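Local coordinates for protein structure-specific endonuclease subunit SLX4 (Thielavia terrestris, PDB 6SEI) that probably serves as the regulatory subunit of the SLX1-SLX4 endonuclease, which resolves branched DNA formed in repair and recombination, represented here by its C-terminal helical domain, at residues P39-K44 and D49-E54; E54-W59 and G77-W82. One frame throughout, in Å; residues are numbered along the deposited sequence.

Contact 1 (P39-K44 and D49-E54); sequences PSWHEK and DPIILE
K44 and D49 bracket the end of the short helix 41-46 and the loop that leads into strand 51-52, within the helical Slx4 endonuclease domain. The backbone of D49 donates through N to K44 O (2.8 Å, with an N-H...O angle of 149°), and a salt bridge between the side chains of the same two residues doubles this link. The lysine chain bends at chi3 (66°) and chi4 (59°), which folds its end back over the aspartate, and NZ reaches D49 OD2 at 2.8 Å from above the carboxylate plane. The two side chains cross at about a right angle, and K44 CG also lies against OD2. The other carboxylate oxygen, OD1, makes a salt bridge to a basic side chain of the chain of another protein, so the aspartate serves the loop and the interface at once. With an alanine in place of K44, D49 OD2 would probably lose its charged partner within the loop, and the carboxylate would be less firmly set for its second bridge. Helix 41-46 itself starts with a capping box: E43 N donates to S40 OG, while S40 N donates to E43 OE1 on its anti lone pair (3.0 Å). Beyond the loop the contact becomes apolar. I51 CD1 approaches the edge of the W41 indole near the ring plane, 4.1 Å from CE3, and is equally near K44 CB. I51 belongs to a two-stranded parallel pairing with strand 90-91, and its side chain also touches L56 of helix 53-67.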
loop_
_atom_site.group_PDB
_atom_site.type_symbol
_atom_site.label_atom_id
_atom_site.label_comp_id
_atom_site.label_asym_id
_atom_site.label_seq_id
_atom_site.Cartn_x
_atom_site.Cartn_y
_atom_site.Cartn_z
ATOM N N PRO B 39 51.042 -13.564 -3.350
ATOM C CA PRO B 39 50.305 -13.531 -2.085
ATOM C C PRO B 39 49.680 -14.875 -1.760
ATOM O O PRO B 39 49.380 -15.681 -2.645
ATOM C CB PRO B 39 49.230 -12.471 -2.334
ATOM C CG PRO B 39 48.974 -12.564 -3.799
ATOM C CD PRO B 39 50.302 -12.892 -4.435
ATOM N N SER B 40 49.484 -15.111 -0.465
ATOM C CA SER B 40 48.759 -16.287 -0.021
ATOM C C SER B 40 47.290 -16.172 -0.416
ATOM O O SER B 40 46.802 -15.104 -0.796
ATOM C CB SER B 40 48.890 -16.456 1.491
ATOM O OG SER B 40 48.072 -15.523 2.177
ATOM N N TRP B 41 46.575 -17.297 -0.320
ATOM C CA TRP B 41 45.153 -17.288 -0.650
ATOM C C TRP B 41 44.399 -16.282 0.207
ATOM O O TRP B 41 43.480 -15.612 -0.276
ATOM C CB TRP B 41 44.559 -18.687 -0.485
ATOM C CG TRP B 41 44.875 -19.605 -1.625
ATOM C CD1 TRP B 41 45.627 -20.745 -1.576
ATOM C CD2 TRP B 41 44.456 -19.457 -2.989
ATOM N NE1 TRP B 41 45.698 -21.317 -2.824
ATOM C CE2 TRP B 41 44.989 -20.546 -3.708
ATOM C CE3 TRP B 41 43.681 -18.513 -3.670
ATOM C CZ2 TRP B 41 44.775 -20.711 -5.073
ATOM C CZ3 TRP B 41 43.467 -18.681 -5.022
ATOM C CH2 TRP B 41 44.012 -19.771 -5.710
ATOM N N HIS B 42 44.784 -16.154 1.479
ATOM C CA HIS B 42 44.157 -15.167 2.351
ATOM C C HIS B 42 44.412 -13.753 1.851
ATOM O O HIS B 42 43.506 -12.911 1.852
ATOM C CB HIS B 42 44.674 -15.337 3.780
ATOM C CG HIS B 42 44.002 -14.449 4.782
ATOM N ND1 HIS B 42 44.589 -14.110 5.982
ATOM C CD2 HIS B 42 42.794 -13.838 4.769
ATOM C CE1 HIS B 42 43.773 -13.324 6.663
ATOM N NE2 HIS B 42 42.677 -13.145 5.950
ATOM N N GLU B 43 45.639 -13.474 1.409
ATOM C CA GLU B 43 45.957 -12.131 0.936
ATOM C C GLU B 43 45.335 -11.856 -0.426
ATOM O O GLU B 43 45.066 -10.696 -0.761
ATOM C CB GLU B 43 47.473 -11.940 0.899
ATOM C CG GLU B 43 48.106 -11.937 2.281
ATOM C CD GLU B 43 49.614 -12.094 2.244
ATOM O OE1 GLU B 43 50.100 -12.964 1.491
ATOM O OE2 GLU B 43 50.310 -11.354 2.975
ATOM N N LYS B 44 45.097 -12.900 -1.223
ATOM C CA LYS B 44 44.362 -12.708 -2.468
ATOM C C LYS B 44 42.933 -12.257 -2.188
ATOM O O LYS B 44 42.414 -11.355 -2.857
ATOM C CB LYS B 44 44.377 -13.995 -3.295
ATOM C CG LYS B 44 45.735 -14.316 -3.902
ATOM C CD LYS B 44 45.678 -15.539 -4.802
ATOM C CE LYS B 44 44.828 -15.278 -6.034
ATOM N NZ LYS B 44 45.359 -14.142 -6.833
ATOM N N ASP B 49 41.224 -10.390 -5.142
ATOM C CA ASP B 49 41.551 -11.246 -6.274
ATOM C C ASP B 49 40.376 -12.184 -6.531
ATOM O O ASP B 49 39.942 -12.882 -5.602
ATOM C CB ASP B 49 42.812 -12.071 -6.008
ATOM C CG ASP B 49 44.091 -11.252 -6.080
ATOM O OD1 ASP B 49 44.095 -10.162 -6.697
ATOM O OD2 ASP B 49 45.108 -11.713 -5.518
ATOM N N PRO B 50 39.815 -12.216 -7.741
ATOM C CA PRO B 50 38.799 -13.234 -8.047
ATOM C C PRO B 50 39.373 -14.631 -7.862
ATOM O O PRO B 50 40.385 -14.992 -8.467
ATOM C CB PRO B 50 38.440 -12.953 -9.511
ATOM C CG PRO B 50 38.782 -11.523 -9.711
ATOM C CD PRO B 50 39.999 -11.272 -8.856
ATOM N N ILE B 51 38.716 -15.415 -7.010
ATOM C CA ILE B 51 39.257 -16.681 -6.527
ATOM C C ILE B 51 38.853 -17.795 -7.484
ATOM O O ILE B 51 37.671 -18.129 -7.604
ATOM C CB ILE B 51 38.779 -16.976 -5.101
ATOM C CG1 ILE B 51 39.260 -15.882 -4.147
ATOM C CG2 ILE B 51 39.262 -18.342 -4.643
ATOM C CD1 ILE B 51 40.750 -15.641 -4.200
ATOM N N ILE B 52 39.834 -18.380 -8.166
ATOM C CA ILE B 52 39.559 -19.551 -8.989
ATOM C C ILE B 52 39.326 -20.738 -8.061
ATOM O O ILE B 52 40.217 -21.132 -7.297
ATOM C CB ILE B 52 40.700 -19.810 -9.980
ATOM C CG1 ILE B 52 40.631 -18.798 -11.127
ATOM C CG2 ILE B 52 40.622 -21.228 -10.520
ATOM C CD1 ILE B 52 41.954 -18.561 -11.817
ATOM N N LEU B 53 38.119 -21.305 -8.124
ATOM C CA LEU B 53 37.662 -22.238 -7.096
ATOM C C LEU B 53 38.498 -23.512 -7.072
ATOM O O LEU B 53 38.987 -23.920 -6.014
ATOM C CB LEU B 53 36.187 -22.565 -7.314
ATOM C CG LEU B 53 35.232 -21.408 -7.030
ATOM C CD1 LEU B 53 33.928 -21.575 -7.784
ATOM C CD2 LEU B 53 34.989 -21.290 -5.532
ATOM N N GLU B 54 38.669 -24.161 -8.224
ATOM C CA GLU B 54 39.411 -25.417 -8.248
ATOM C C GLU B 54 40.857 -25.240 -7.806
ATOM O O GLU B 54 41.498 -26.219 -7.414
ATOM C CB GLU B 54 39.358 -26.037 -9.645
ATOM C CG GLU B 54 37.947 -26.198 -10.200
ATOM C CD GLU B 54 37.480 -24.976 -10.972
ATOM O OE1 GLU B 54 38.148 -23.922 -10.887
ATOM O OE2 GLU B 54 36.446 -25.071 -11.669
#

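Contact 2 (E54-W59 and G77-W82); sequences EDLTAW and GDVKKW
Apolar packing carries most of the contact between L56 and T57 of helix 53-67 and V79 of helix 76-85. L56 and V79 both point from their helices toward the facing segment, and their methyls meet at 3.7 Å between L56 CD2 and V79 CG1. In each residue the branch that leads to this meeting is anti to the backbone N: CG of L56 (chi1 177°) and CG1 of V79 (chi1 176°). The two side chains approach obliquely. V79 also touches V74 and L60, while L56 reaches W41 and M45 of helix 41-46, so the pair sits among several elements of the domain.

The polar component stays within one helix. T57 OG1 is hydrogen-bonded to L53 O, one turn earlier, and presents to the facing helix only van der Waals contact, 3.9 Å from V79 CB. T57 CG2 lies farther off, at 4.2 Å from V79 CG2.

The hydroxyl is thus satisfied by its own helix and can probably be buried against a valine at little polar cost. With neither salt bridge nor hydrogen bond between the segments, nondirectional packing of methyl groups and one hydroxyl joins the two helices here, and V79 extends it to L60.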
loop_
_atom_site.group_PDB
_atom_site.type_symbol
_atom_site.label_atom_id
_atom_site.label_comp_id
_atom_site.label_asym_id
_atom_site.label_seq_id
_atom_site.Cartn_x
_atom_site.Cartn_y
_atom_site.Cartn_z
ATOM N N GLU B 54 38.669 -24.161 -8.224
ATOM C CA GLU B 54 39.411 -25.417 -8.248
ATOM C C GLU B 54 40.857 -25.240 -7.806
ATOM O O GLU B 54 41.498 -26.219 -7.414
ATOM C CB GLU B 54 39.358 -26.037 -9.645
ATOM C CG GLU B 54 37.947 -26.198 -10.200
ATOM C CD GLU B 54 37.480 -24.976 -10.972
ATOM O OE1 GLU B 54 38.148 -23.922 -10.887
ATOM O OE2 GLU B 54 36.446 -25.071 -11.669
ATOM N N ASP B 55 41.379 -24.014 -7.851
ATOM C CA ASP B 55 42.717 -23.747 -7.336
ATOM C C ASP B 55 42.730 -23.727 -5.813
ATOM O O ASP B 55 43.532 -24.424 -5.183
ATOM C CB ASP B 55 43.236 -22.425 -7.895
ATOM C CG ASP B 55 43.658 -22.534 -9.341
ATOM O OD1 ASP B 55 43.749 -23.673 -9.846
ATOM O OD2 ASP B 55 43.899 -21.486 -9.973
ATOM N N LEU B 56 41.853 -22.927 -5.201
ATOM C CA LEU B 56 41.745 -22.947 -3.746
ATOM C C LEU B 56 41.246 -24.301 -3.255
ATOM O O LEU B 56 41.691 -24.791 -2.210
ATOM C CB LEU B 56 40.819 -21.829 -3.264
ATOM C CG LEU B 56 40.581 -21.802 -1.750
ATOM C CD1 LEU B 56 41.859 -21.432 -1.009
ATOM C CD2 LEU B 56 39.446 -20.861 -1.381
ATOM N N THR B 57 40.323 -24.917 -4.001
ATOM C CA THR B 57 39.830 -26.244 -3.646
ATOM C C THR B 57 40.974 -27.244 -3.549
ATOM O O THR B 57 41.090 -27.981 -2.562
ATOM C CB THR B 57 38.795 -26.708 -4.672
ATOM O OG1 THR B 57 37.849 -25.661 -4.903
ATOM C CG2 THR B 57 38.066 -27.950 -4.181
ATOM N N ALA B 58 41.831 -27.284 -4.571
ATOM C CA ALA B 58 42.957 -28.211 -4.558
ATOM C C ALA B 58 43.919 -27.898 -3.418
ATOM O O ALA B 58 44.476 -28.811 -2.798
ATOM C CB ALA B 58 43.687 -28.166 -5.900
ATOM N N TRP B 59 44.114 -26.610 -3.121
ATOM C CA TRP B 59 45.055 -26.216 -2.076
ATOM C C TRP B 59 44.587 -26.672 -0.699
ATOM O O TRP B 59 45.402 -27.081 0.134
ATOM C CB TRP B 59 45.250 -24.701 -2.104
ATOM C CG TRP B 59 46.226 -24.186 -1.094
ATOM C CD1 TRP B 59 47.587 -24.223 -1.176
ATOM C CD2 TRP B 59 45.916 -23.539 0.149
ATOM N NE1 TRP B 59 48.146 -23.645 -0.059
ATOM C CE2 TRP B 59 47.142 -23.218 0.769
ATOM C CE3 TRP B 59 44.724 -23.205 0.798
ATOM C CZ2 TRP B 59 47.209 -22.577 2.004
ATOM C CZ3 TRP B 59 44.793 -22.569 2.028
ATOM C CH2 TRP B 59 46.027 -22.257 2.615
ATOM N N GLY B 77 32.178 -27.031 -4.858
ATOM C CA GLY B 77 30.938 -26.333 -4.570
ATOM C C GLY B 77 30.835 -25.906 -3.119
ATOM O O GLY B 77 30.308 -24.833 -2.814
ATOM N N ASP B 78 31.334 -26.741 -2.204
ATOM C CA ASP B 78 31.391 -26.349 -0.801
ATOM C C ASP B 78 32.318 -25.156 -0.608
ATOM O O ASP B 78 32.010 -24.236 0.157
ATOM C CB ASP B 78 31.846 -27.531 0.053
ATOM C CG ASP B 78 30.737 -28.540 0.292
ATOM O OD1 ASP B 78 29.560 -28.126 0.382
ATOM O OD2 ASP B 78 31.046 -29.747 0.387
ATOM N N VAL B 79 33.460 -25.155 -1.302
ATOM C CA VAL B 79 34.351 -23.999 -1.289
ATOM C C VAL B 79 33.677 -22.798 -1.938
ATOM O O VAL B 79 33.918 -21.653 -1.542
ATOM C CB VAL B 79 35.683 -24.360 -1.981
ATOM C CG1 VAL B 79 36.600 -23.156 -2.069
ATOM C CG2 VAL B 79 36.366 -25.491 -1.240
ATOM N N LYS B 80 32.814 -23.034 -2.928
ATOM C CA LYS B 80 32.075 -21.934 -3.540
ATOM C C LYS B 80 31.046 -21.361 -2.572
ATOM O O LYS B 80 30.923 -20.139 -2.435
ATOM C CB LYS B 80 31.397 -22.398 -4.831
ATOM C CG LYS B 80 30.719 -21.268 -5.587
ATOM C CD LYS B 80 29.794 -21.772 -6.682
ATOM C CE LYS B 80 28.861 -20.660 -7.147
ATOM N NZ LYS B 80 27.635 -21.181 -7.807
ATOM N N LYS B 81 30.290 -22.234 -1.898
ATOM C CA LYS B 81 29.381 -21.781 -0.850
ATOM C C LYS B 81 30.113 -20.932 0.182
ATOM O O LYS B 81 29.626 -19.872 0.589
ATOM C CB LYS B 81 28.722 -22.980 -0.168
ATOM C CG LYS B 81 27.603 -23.639 -0.952
ATOM C CD LYS B 81 26.965 -24.750 -0.122
ATOM C CE LYS B 81 25.692 -25.277 -0.769
ATOM N NZ LYS B 81 24.987 -26.260 0.105
ATOM N N TRP B 82 31.295 -21.389 0.610
ATOM C CA TRP B 82 32.053 -20.675 1.634
ATOM C C TRP B 82 32.420 -19.272 1.169
ATOM O O TRP B 82 32.249 -18.298 1.910
ATOM C CB TRP B 82 33.313 -21.462 2.000
ATOM C CG TRP B 82 34.144 -20.808 3.071
ATOM C CD1 TRP B 82 34.001 -20.952 4.424
ATOM C CD2 TRP B 82 35.244 -19.904 2.879
ATOM N NE1 TRP B 82 34.942 -20.194 5.083
ATOM C CE2 TRP B 82 35.715 -19.542 4.158
ATOM C CE3 TRP B 82 35.874 -19.367 1.751
ATOM C CZ2 TRP B 82 36.786 -18.671 4.338
ATOM C CZ3 TRP B 82 36.936 -18.501 1.933
ATOM C CH2 TRP B 82 37.383 -18.164 3.217
#

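In the fold
Contacts 1 and 2 draw on the same element, helix 53-67, and share E54, with centres about 10 Å apart. Residues 54-59 with 77-82 form the buried contact, a helix-helix joint of methyl packing close to the centre of the chain. Residues 39-44 with 49-54 are only partly buried and combine a charged loop, which, like K80, K81 and W82 of contact 2, faces the chain of another protein, with an apolar flank. That flank runs on into the second contact: W41 CG lies 3.6 Å from L56 CD1, and the W41 and W59 rings meet. One turn before T57 on helix 53-67, L53 CD2 packs against K80 CA at 3.6 Å, so the same two helices touch there too.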